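Cytosolic malate dehydrogenase (Trichomonas vaginalis, PDB 4UUO) probably catalyses the NAD-dependent interconversion of malate and oxaloacetate. Local coordinates at residues F169-C180 with P191-D199; W182-D192 with W307-E318. One frame throughout, in Å; residues are numbered along the deposited sequence.

Contact 1. Residues F169-C180 with P191-D199; sequences FGVTPEKIHKVC and PDTTHATVD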
loop_
_atom_site.group_PDB
_atom_site.type_symbol
_atom_site.label_atom_id
_atom_site.label_comp_id
_atom_site.label_asym_id
_atom_site.label_seq_id
_atom_site.Cartn_x
_atom_site.Cartn_y
_atom_site.Cartn_z
ATOM N N PHE A 169 -5.681 -21.644 -15.115
ATOM C CA PHE A 169 -5.684 -23.026 -14.633
ATOM C C PHE A 169 -6.511 -23.190 -13.354
ATOM O O PHE A 169 -6.697 -24.304 -12.868
ATOM C CB PHE A 169 -4.253 -23.515 -14.386
ATOM C CG PHE A 169 -3.447 -23.724 -15.643
ATOM C CD1 PHE A 169 -3.445 -24.953 -16.287
ATOM C CD2 PHE A 169 -2.679 -22.697 -16.173
ATOM C CE1 PHE A 169 -2.700 -25.149 -17.440
ATOM C CE2 PHE A 169 -1.934 -22.888 -17.324
ATOM C CZ PHE A 169 -1.944 -24.115 -17.957
ATOM N N GLY A 170 -7.002 -22.078 -12.813
ATOM C CA GLY A 170 -7.812 -22.105 -11.606
ATOM C C GLY A 170 -7.012 -22.484 -10.375
ATOM O O GLY A 170 -7.531 -23.104 -9.447
ATOM N N VAL A 171 -5.740 -22.101 -10.374
ATOM C CA VAL A 171 -4.826 -22.435 -9.292
ATOM C C VAL A 171 -4.333 -21.168 -8.605
ATOM O O VAL A 171 -4.305 -20.097 -9.213
ATOM C CB VAL A 171 -3.611 -23.234 -9.809
ATOM C CG1 VAL A 171 -2.989 -24.024 -8.690
ATOM C CG2 VAL A 171 -4.026 -24.170 -10.924
ATOM N N THR A 172 -3.953 -21.290 -7.337
ATOM C CA THR A 172 -3.299 -20.199 -6.624
ATOM C C THR A 172 -1.937 -19.909 -7.260
ATOM O O THR A 172 -1.236 -20.838 -7.668
ATOM C CB THR A 172 -3.132 -20.534 -5.128
ATOM O OG1 THR A 172 -2.014 -19.817 -4.592
ATOM C CG2 THR A 172 -2.905 -22.025 -4.942
ATOM N N PRO A 173 -1.562 -18.616 -7.353
ATOM C CA PRO A 173 -0.334 -18.167 -8.032
ATOM C C PRO A 173 0.957 -18.808 -7.509
ATOM O O PRO A 173 1.961 -18.829 -8.226
ATOM C CB PRO A 173 -0.322 -16.648 -7.782
ATOM C CG PRO A 173 -1.297 -16.411 -6.690
ATOM C CD PRO A 173 -2.331 -17.482 -6.818
ATOM N N GLU A 174 0.927 -19.330 -6.288
ATOM C CA GLU A 174 2.059 -20.059 -5.728
ATOM C C GLU A 174 2.418 -21.291 -6.566
ATOM O O GLU A 174 3.517 -21.831 -6.447
ATOM C CB GLU A 174 1.742 -20.484 -4.294
ATOM C CG GLU A 174 0.656 -21.548 -4.217
ATOM C CD GLU A 174 -0.010 -21.626 -2.859
ATOM O OE1 GLU A 174 0.289 -20.777 -1.991
ATOM O OE2 GLU A 174 -0.840 -22.537 -2.662
ATOM N N LYS A 175 1.490 -21.726 -7.414
ATOM C CA LYS A 175 1.648 -22.968 -8.164
ATOM C C LYS A 175 1.810 -22.762 -9.674
ATOM O O LYS A 175 1.445 -23.627 -10.471
ATOM C CB LYS A 175 0.459 -23.885 -7.880
ATOM C CG LYS A 175 0.420 -24.354 -6.435
ATOM C CD LYS A 175 -0.962 -24.803 -6.010
ATOM C CE LYS A 175 -1.029 -24.995 -4.507
ATOM N NZ LYS A 175 -2.428 -24.886 -4.014
ATOM N N ILE A 176 2.355 -21.608 -10.051
ATOM C CA ILE A 176 2.796 -21.349 -11.420
ATOM C C ILE A 176 4.290 -21.046 -11.359
ATOM O O ILE A 176 4.719 -20.196 -10.582
ATOM C CB ILE A 176 2.039 -20.163 -12.078
ATOM C CG1 ILE A 176 0.528 -20.406 -12.071
ATOM C CG2 ILE A 176 2.524 -19.938 -13.507
ATOM C CD1 ILE A 176 0.070 -21.463 -13.063
ATOM N N HIS A 177 5.084 -21.745 -12.162
ATOM C CA HIS A 177 6.537 -21.600 -12.087
ATOM C C HIS A 177 7.168 -21.359 -13.456
ATOM O O HIS A 177 6.548 -21.609 -14.489
ATOM C CB HIS A 177 7.177 -22.842 -11.447
ATOM C CG HIS A 177 6.369 -23.441 -10.337
ATOM N ND1 HIS A 177 6.332 -22.905 -9.069
ATOM C CD2 HIS A 177 5.572 -24.537 -10.308
ATOM C CE1 HIS A 177 5.542 -23.641 -8.305
ATOM N NE2 HIS A 177 5.068 -24.636 -9.033
ATOM N N LYS A 178 8.401 -20.860 -13.440
ATOM C CA LYS A 178 9.262 -20.789 -14.622
ATOM C C LYS A 178 8.700 -19.978 -15.796
ATOM O O LYS A 178 8.852 -20.362 -16.962
ATOM C CB LYS A 178 9.602 -22.205 -15.095
ATOM C CG LYS A 178 10.396 -23.020 -14.084
ATOM C CD LYS A 178 10.600 -24.449 -14.556
ATOM C CE LYS A 178 11.152 -25.325 -13.445
ATOM N NZ LYS A 178 11.293 -26.745 -13.879
ATOM N N VAL A 179 8.061 -18.853 -15.492
ATOM C CA VAL A 179 7.722 -17.887 -16.527
ATOM C C VAL A 179 8.852 -16.873 -16.584
ATOM O O VAL A 179 9.669 -16.804 -15.663
ATOM C CB VAL A 179 6.377 -17.168 -16.262
ATOM C CG1 VAL A 179 5.256 -18.179 -16.050
ATOM C CG2 VAL A 179 6.495 -16.230 -15.074
ATOM N N CYS A 180 8.915 -16.095 -17.660
ATOM C CA CYS A 180 9.908 -15.033 -17.744
ATOM C C CYS A 180 9.582 -14.016 -18.823
ATOM O O CYS A 180 8.914 -14.321 -19.812
ATOM C CB CYS A 180 11.308 -15.608 -17.992
ATOM S SG CYS A 180 11.492 -16.544 -19.535
ATOM N N PRO A 191 6.806 -12.357 -23.473
ATOM C CA PRO A 191 6.161 -13.258 -22.512
ATOM C C PRO A 191 6.431 -14.708 -22.881
ATOM O O PRO A 191 5.761 -15.250 -23.759
ATOM C CB PRO A 191 4.666 -12.919 -22.647
ATOM C CG PRO A 191 4.615 -11.611 -23.381
ATOM C CD PRO A 191 5.812 -11.630 -24.280
ATOM N N ASP A 192 7.407 -15.322 -22.221
ATOM C CA ASP A 192 7.831 -16.676 -22.562
ATOM C C ASP A 192 7.175 -17.709 -21.648
ATOM O O ASP A 192 7.442 -17.757 -20.446
ATOM C CB ASP A 192 9.359 -16.781 -22.490
ATOM C CG ASP A 192 9.882 -18.118 -22.975
ATOM O OD1 ASP A 192 9.094 -18.915 -23.526
ATOM O OD2 ASP A 192 11.095 -18.369 -22.814
ATOM N N THR A 193 6.318 -18.538 -22.239
ATOM C CA THR A 193 5.557 -19.529 -21.489
ATOM C C THR A 193 5.867 -20.942 -21.936
ATOM O O THR A 193 5.024 -21.827 -21.816
ATOM C CB THR A 193 4.042 -19.308 -21.641
ATOM O OG1 THR A 193 3.752 -18.912 -22.988
ATOM C CG2 THR A 193 3.561 -18.233 -20.688
ATOM N N THR A 194 7.071 -21.156 -22.455
ATOM C CA THR A 194 7.427 -22.461 -23.006
ATOM C C THR A 194 8.218 -23.307 -22.014
ATOM O O THR A 194 8.522 -24.468 -22.278
ATOM C CB THR A 194 8.233 -22.307 -24.299
ATOM O OG1 THR A 194 9.491 -21.687 -24.008
ATOM C CG2 THR A 194 7.467 -21.442 -25.281
ATOM N N HIS A 195 8.544 -22.718 -20.872
ATOM C CA HIS A 195 9.231 -23.432 -19.805
ATOM C C HIS A 195 8.357 -23.485 -18.561
ATOM O O HIS A 195 8.751 -24.040 -17.536
ATOM C CB HIS A 195 10.561 -22.761 -19.468
ATOM C CG HIS A 195 11.165 -22.007 -20.609
ATOM N ND1 HIS A 195 11.932 -22.614 -21.583
ATOM C CD2 HIS A 195 11.120 -20.692 -20.931
ATOM C CE1 HIS A 195 12.329 -21.705 -22.454
ATOM N NE2 HIS A 195 11.850 -20.530 -22.082
ATOM N N ALA A 196 7.167 -22.900 -18.661
ATOM C CA ALA A 196 6.289 -22.731 -17.509
ATOM C C ALA A 196 5.594 -24.030 -17.095
ATOM O O ALA A 196 5.282 -24.885 -17.933
ATOM C CB ALA A 196 5.258 -21.652 -17.798
ATOM N N THR A 197 5.364 -24.164 -15.790
ATOM C CA THR A 197 4.688 -25.326 -15.216
ATOM C C THR A 197 3.569 -24.891 -14.263
ATOM O O THR A 197 3.518 -23.735 -13.846
ATOM C CB THR A 197 5.676 -26.245 -14.458
ATOM O OG1 THR A 197 6.256 -25.534 -13.356
ATOM C CG2 THR A 197 6.782 -26.718 -15.385
ATOM N N VAL A 198 2.674 -25.820 -13.933
ATOM C CA VAL A 198 1.564 -25.546 -13.024
ATOM C C VAL A 198 1.227 -26.784 -12.193
ATOM O O VAL A 198 1.096 -27.886 -12.724
ATOM C CB VAL A 198 0.302 -25.066 -13.793
ATOM C CG1 VAL A 198 -0.026 -25.999 -14.944
ATOM C CG2 VAL A 198 -0.894 -24.918 -12.848
ATOM N N ASP A 199 1.100 -26.600 -10.882
ATOM C CA ASP A 199 0.828 -27.714 -9.978
ATOM C C ASP A 199 -0.656 -28.067 -9.955
ATOM O O ASP A 199 -1.498 -27.218 -9.662
ATOM C CB ASP A 199 1.313 -27.382 -8.564
ATOM C CG ASP A 199 2.815 -27.150 -8.500
ATOM O OD1 ASP A 199 3.563 -27.842 -9.224
ATOM O OD2 ASP A 199 3.246 -26.273 -7.724
#
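V198 CG1 sits over one face of the F169 ring, 3.9 Å from the ring centroid and 16° off the ring normal, a CH-pi contact. K175 C lies over one face of the H177 imidazole, toward the rim; T197 OG1 and the D199 carboxylate meet its edge. H177 NE2 donates to D199 OD2 at 2.8 Å. That proton leaves in the ring plane but meets OD2 from above the carboxylate plane; the two planes are 51° apart. D199 OD1 is hydrogen-bonded to T204 OG1, so both ends of the carboxylate are held. On the side of the sheet that carries V198, I176 CD1 packs on V198 CG2 at 3.6 Å. V171 CG2 touches the same methyl. V198 can serve both groups because CG1 lies between the backbone N and carbonyl carbon (chi1 50°), while CG2 is anti to the N. Backbone bonds join H177 and T197 in both directions, and D199 N donates to K175 O. Two residues of register are lost before D192 N meets C180 O at 3.0 Å. Strands 190-192 and 197-198 follow each other along the same edge of strand 176-182: an interrupted antiparallel beta hairpin of the C-terminal alpha/beta domain.

Contact 2. Residues W182-D192 with W307-E318; sequences WGNHSNTQVPD and WVKGRLEATEKE
T315 OG1 is the tight centre of this contact. It accepts the backbone N-H of N184 at 2.7 Å, nearly straight at 164°, and shares a hydrogen bond with T188 OG1 at 2.9 Å. Its position anti to the backbone N (chi1 -176°) carries the hydroxyl to the 182-192 loop. G183 CA packs against the same threonine. One turn on, the E318 carboxylate meets N184 ND2, with the amide and carboxylate planes almost perpendicular; that hydrogen bond is modelled very short, so its length is doubtful. W182 adds apolar packing: L312 CD2 lies 3.5 Å from W182 CB, and V308 CG1 is over one face of the indole. Helix 306-329 here backs the loop of the beta hairpin formed by strands 176-182 and 190-192. This loop carries H185, the predicted proton acceptor of the LDH/MDH active site. N187 and A314 form an exposed rim. The flank formed by W307 and R311 is looser and partly exposed. V190 CG2 touches R311 CB at 3.6 Å, and P191 O lies at the edge of the W307 ring, 3.4 Å from CH2. R311 CG lies over the centre of the W307 ring; the bend at chi2 (-59°) then brings the guanidinium back, with W307 CZ2 over its face.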
loop_
_atom_site.group_PDB
_atom_site.type_symbol
_atom_site.label_atom_id
_atom_site.label_comp_id
_atom_site.label_asym_id
_atom_site.label_seq_id
_atom_site.Cartn_x
_atom_site.Cartn_y
_atom_site.Cartn_z
ATOM N N TRP A 182 11.561 -11.531 -21.511
ATOM C CA TRP A 182 12.836 -11.240 -22.176
ATOM C C TRP A 182 12.894 -9.808 -22.717
ATOM O O TRP A 182 11.877 -9.256 -23.145
ATOM C CB TRP A 182 13.087 -12.193 -23.348
ATOM C CG TRP A 182 13.171 -13.657 -23.035
ATOM C CD1 TRP A 182 12.127 -14.530 -22.921
ATOM C CD2 TRP A 182 14.364 -14.434 -22.853
ATOM N NE1 TRP A 182 12.592 -15.795 -22.655
ATOM C CE2 TRP A 182 13.958 -15.764 -22.610
ATOM C CE3 TRP A 182 15.728 -14.133 -22.860
ATOM C CZ2 TRP A 182 14.874 -16.793 -22.380
ATOM C CZ3 TRP A 182 16.635 -15.158 -22.630
ATOM C CH2 TRP A 182 16.202 -16.472 -22.397
ATOM N N GLY A 183 14.090 -9.223 -22.716
ATOM C CA GLY A 183 14.347 -7.988 -23.444
ATOM C C GLY A 183 13.988 -6.678 -22.765
ATOM O O GLY A 183 14.325 -6.445 -21.602
ATOM N N ASN A 184 13.317 -5.807 -23.514
ATOM C CA ASN A 184 12.911 -4.500 -23.014
ATOM C C ASN A 184 11.707 -4.610 -22.078
ATOM O O ASN A 184 10.918 -5.547 -22.183
ATOM C CB ASN A 184 12.593 -3.569 -24.183
ATOM C CG ASN A 184 12.604 -2.103 -23.783
ATOM O OD1 ASN A 184 13.322 -1.699 -22.863
ATOM N ND2 ASN A 184 11.805 -1.297 -24.474
ATOM N N HIS A 185 11.561 -3.656 -21.163
ATOM C CA HIS A 185 10.515 -3.747 -20.154
ATOM C C HIS A 185 9.135 -3.535 -20.762
ATOM O O HIS A 185 8.125 -3.928 -20.172
ATOM C CB HIS A 185 10.756 -2.740 -19.028
ATOM C CG HIS A 185 10.463 -1.323 -19.407
ATOM N ND1 HIS A 185 11.131 -0.667 -20.421
ATOM C CD2 HIS A 185 9.583 -0.429 -18.898
ATOM C CE1 HIS A 185 10.666 0.565 -20.527
ATOM N NE2 HIS A 185 9.729 0.736 -19.610
ATOM N N SER A 186 9.092 -2.923 -21.944
ATOM C CA SER A 186 7.823 -2.701 -22.631
ATOM C C SER A 186 7.988 -2.671 -24.148
ATOM O O SER A 186 9.108 -2.753 -24.655
ATOM C CB SER A 186 7.172 -1.404 -22.152
ATOM O OG SER A 186 7.948 -0.282 -22.513
ATOM N N ASN A 187 6.855 -2.570 -24.847
ATOM C CA ASN A 187 6.777 -2.517 -26.314
ATOM C C ASN A 187 7.153 -3.833 -26.990
ATOM O O ASN A 187 6.440 -4.311 -27.877
ATOM C CB ASN A 187 7.659 -1.391 -26.874
ATOM C CG ASN A 187 7.200 -0.010 -26.438
ATOM O OD1 ASN A 187 6.006 0.297 -26.451
ATOM N ND2 ASN A 187 8.153 0.834 -26.051
ATOM N N THR A 188 8.277 -4.412 -26.577
ATOM C CA THR A 188 8.779 -5.627 -27.202
ATOM C C THR A 188 9.158 -6.705 -26.191
ATOM O O THR A 188 9.904 -7.628 -26.529
ATOM C CB THR A 188 10.017 -5.340 -28.079
ATOM O OG1 THR A 188 11.086 -4.851 -27.258
ATOM C CG2 THR A 188 9.692 -4.315 -29.165
ATOM N N GLN A 189 8.659 -6.597 -24.960
ATOM C CA GLN A 189 8.944 -7.623 -23.957
ATOM C C GLN A 189 8.387 -8.968 -24.416
ATOM O O GLN A 189 7.323 -9.034 -25.041
ATOM C CB GLN A 189 8.376 -7.246 -22.580
ATOM C CG GLN A 189 6.879 -7.431 -22.396
ATOM C CD GLN A 189 6.119 -6.136 -22.568
ATOM O OE1 GLN A 189 6.378 -5.375 -23.501
ATOM N NE2 GLN A 189 5.179 -5.871 -21.662
ATOM N N VAL A 190 9.122 -10.037 -24.123
ATOM C CA VAL A 190 8.748 -11.362 -24.597
ATOM C C VAL A 190 8.145 -12.205 -23.475
ATOM O O VAL A 190 8.872 -12.702 -22.613
ATOM C CB VAL A 190 9.964 -12.105 -25.199
ATOM C CG1 VAL A 190 9.528 -13.416 -25.837
ATOM C CG2 VAL A 190 10.688 -11.223 -26.211
ATOM N N PRO A 191 6.806 -12.357 -23.473
ATOM C CA PRO A 191 6.161 -13.258 -22.512
ATOM C C PRO A 191 6.431 -14.708 -22.881
ATOM O O PRO A 191 5.761 -15.250 -23.759
ATOM C CB PRO A 191 4.666 -12.919 -22.647
ATOM C CG PRO A 191 4.615 -11.611 -23.381
ATOM C CD PRO A 191 5.812 -11.630 -24.280
ATOM N N ASP A 192 7.407 -15.322 -22.221
ATOM C CA ASP A 192 7.831 -16.676 -22.562
ATOM C C ASP A 192 7.175 -17.709 -21.648
ATOM O O ASP A 192 7.442 -17.757 -20.446
ATOM C CB ASP A 192 9.359 -16.781 -22.490
ATOM C CG ASP A 192 9.882 -18.118 -22.975
ATOM O OD1 ASP A 192 9.094 -18.915 -23.526
ATOM O OD2 ASP A 192 11.095 -18.369 -22.814
ATOM N N TRP A 307 9.435 -18.629 -32.331
ATOM C CA TRP A 307 8.696 -17.465 -31.862
ATOM C C TRP A 307 9.544 -16.685 -30.865
ATOM O O TRP A 307 9.755 -15.485 -31.031
ATOM C CB TRP A 307 7.362 -17.869 -31.227
ATOM C CG TRP A 307 6.531 -16.693 -30.781
ATOM C CD1 TRP A 307 5.785 -15.865 -31.576
ATOM C CD2 TRP A 307 6.360 -16.215 -29.436
ATOM N NE1 TRP A 307 5.164 -14.905 -30.811
ATOM C CE2 TRP A 307 5.499 -15.096 -29.497
ATOM C CE3 TRP A 307 6.850 -16.624 -28.190
ATOM C CZ2 TRP A 307 5.118 -14.383 -28.358
ATOM C CZ3 TRP A 307 6.470 -15.912 -27.061
ATOM C CH2 TRP A 307 5.612 -14.805 -27.153
ATOM N N VAL A 308 10.037 -17.379 -29.842
ATOM C CA VAL A 308 10.838 -16.753 -28.794
ATOM C C VAL A 308 12.076 -16.069 -29.369
ATOM O O VAL A 308 12.357 -14.909 -29.055
ATOM C CB VAL A 308 11.267 -17.781 -27.731
ATOM C CG1 VAL A 308 12.146 -17.128 -26.683
ATOM C CG2 VAL A 308 10.042 -18.403 -27.080
ATOM N N LYS A 309 12.800 -16.788 -30.225
ATOM C CA LYS A 309 14.009 -16.257 -30.850
ATOM C C LYS A 309 13.724 -15.019 -31.710
ATOM O O LYS A 309 14.447 -14.024 -31.636
ATOM C CB LYS A 309 14.690 -17.341 -31.692
ATOM C CG LYS A 309 15.312 -18.470 -30.872
ATOM C CD LYS A 309 15.832 -19.596 -31.761
ATOM C CE LYS A 309 16.543 -20.670 -30.940
ATOM N NZ LYS A 309 16.940 -21.877 -31.735
ATOM N N GLY A 310 12.667 -15.076 -32.516
ATOM C CA GLY A 310 12.303 -13.956 -33.367
ATOM C C GLY A 310 11.878 -12.752 -32.553
ATOM O O GLY A 310 12.052 -11.609 -32.976
ATOM N N ARG A 311 11.318 -13.022 -31.376
ATOM C CA ARG A 311 10.897 -11.982 -30.442
ATOM C C ARG A 311 12.093 -11.355 -29.723
ATOM O O ARG A 311 12.025 -10.213 -29.268
ATOM C CB ARG A 311 9.908 -12.553 -29.417
ATOM C CG ARG A 311 8.498 -12.780 -29.943
ATOM C CD ARG A 311 7.878 -11.489 -30.459
ATOM N NE ARG A 311 6.422 -11.473 -30.316
ATOM C CZ ARG A 311 5.774 -10.950 -29.275
ATOM N NH1 ARG A 311 6.450 -10.397 -28.273
ATOM N NH2 ARG A 311 4.448 -10.980 -29.233
ATOM N N LEU A 312 13.180 -12.116 -29.619
ATOM C CA LEU A 312 14.411 -11.642 -28.998
ATOM C C LEU A 312 15.161 -10.678 -29.902
ATOM O O LEU A 312 15.780 -9.722 -29.437
ATOM C CB LEU A 312 15.319 -12.817 -28.646
ATOM C CG LEU A 312 14.908 -13.671 -27.454
ATOM C CD1 LEU A 312 15.791 -14.903 -27.386
ATOM C CD2 LEU A 312 15.022 -12.852 -26.188
ATOM N N GLU A 313 15.121 -10.952 -31.199
ATOM C CA GLU A 313 15.746 -10.074 -32.173
ATOM C C GLU A 313 14.986 -8.768 -32.223
ATOM O O GLU A 313 15.576 -7.707 -32.376
ATOM C CB GLU A 313 15.781 -10.728 -33.551
ATOM C CG GLU A 313 16.645 -11.967 -33.598
ATOM C CD GLU A 313 16.645 -12.624 -34.959
ATOM O OE1 GLU A 313 15.613 -12.541 -35.657
ATOM O OE2 GLU A 313 17.680 -13.216 -35.332
ATOM N N ALA A 314 13.670 -8.855 -32.077
ATOM C CA ALA A 314 12.821 -7.674 -32.107
ATOM C C ALA A 314 13.068 -6.758 -30.908
ATOM O O ALA A 314 13.029 -5.530 -31.036
ATOM C CB ALA A 314 11.358 -8.084 -32.164
ATOM N N THR A 315 13.327 -7.351 -29.745
ATOM C CA THR A 315 13.478 -6.567 -28.524
ATOM C C THR A 315 14.910 -6.047 -28.367
ATOM O O THR A 315 15.117 -4.925 -27.901
ATOM C CB THR A 315 13.051 -7.379 -27.268
ATOM O OG1 THR A 315 13.136 -6.548 -26.105
ATOM C CG2 THR A 315 13.915 -8.620 -27.076
ATOM N N GLU A 316 15.893 -6.843 -28.776
ATOM C CA GLU A 316 17.278 -6.390 -28.746
ATOM C C GLU A 316 17.498 -5.268 -29.750
ATOM O O GLU A 316 18.235 -4.317 -29.485
ATOM C CB GLU A 316 18.231 -7.536 -29.043
ATOM C CG GLU A 316 19.676 -7.119 -29.021
ATOM C CD GLU A 316 20.603 -8.294 -29.183
ATOM O OE1 GLU A 316 20.145 -9.341 -29.689
ATOM O OE2 GLU A 316 21.782 -8.177 -28.795
ATOM N N LYS A 317 16.855 -5.400 -30.906
ATOM C CA LYS A 317 16.883 -4.375 -31.941
ATOM C C LYS A 317 16.364 -3.046 -31.392
ATOM O O LYS A 317 16.869 -1.978 -31.740
ATOM C CB LYS A 317 16.049 -4.818 -33.146
ATOM C CG LYS A 317 16.168 -3.938 -34.376
ATOM C CD LYS A 317 17.523 -4.069 -35.032
ATOM C CE LYS A 317 17.571 -3.222 -36.285
ATOM N NZ LYS A 317 17.114 -1.838 -35.979
ATOM N N GLU A 318 15.358 -3.122 -30.524
ATOM C CA GLU A 318 14.771 -1.928 -29.930
ATOM C C GLU A 318 15.689 -1.325 -28.877
ATOM O O GLU A 318 15.826 -0.105 -28.789
ATOM C CB GLU A 318 13.411 -2.237 -29.308
ATOM C CG GLU A 318 12.806 -1.045 -28.575
ATOM C CD GLU A 318 11.439 -1.333 -27.982
ATOM O OE1 GLU A 318 10.437 -1.139 -28.698
ATOM O OE2 GLU A 318 11.366 -1.748 -26.803
#

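Overall arrangement
Contacts 1 and 2 both lie in the C-terminal alpha/beta domain, with centres about 19 Å apart. They share P191 and D192 and thus strand 190-192, which pairs with strand 176-182 in an antiparallel sheet. Along the chain their segments alternate: 169-180, 182-192 overlapping 191-199, then 307-318 much later. Contact 1 is built within the sheet, and contact 2 joins the hairpin to helix 306-329 near the C-terminus. The outer end of contact 1 reaches the second subunit, where P173 packs on F60 of that chain. Contact 2 lies nearer the chain centre and holds H185, the predicted proton acceptor. Strand 190-192 thus runs from the turn with this histidine into the pairing of contact 1.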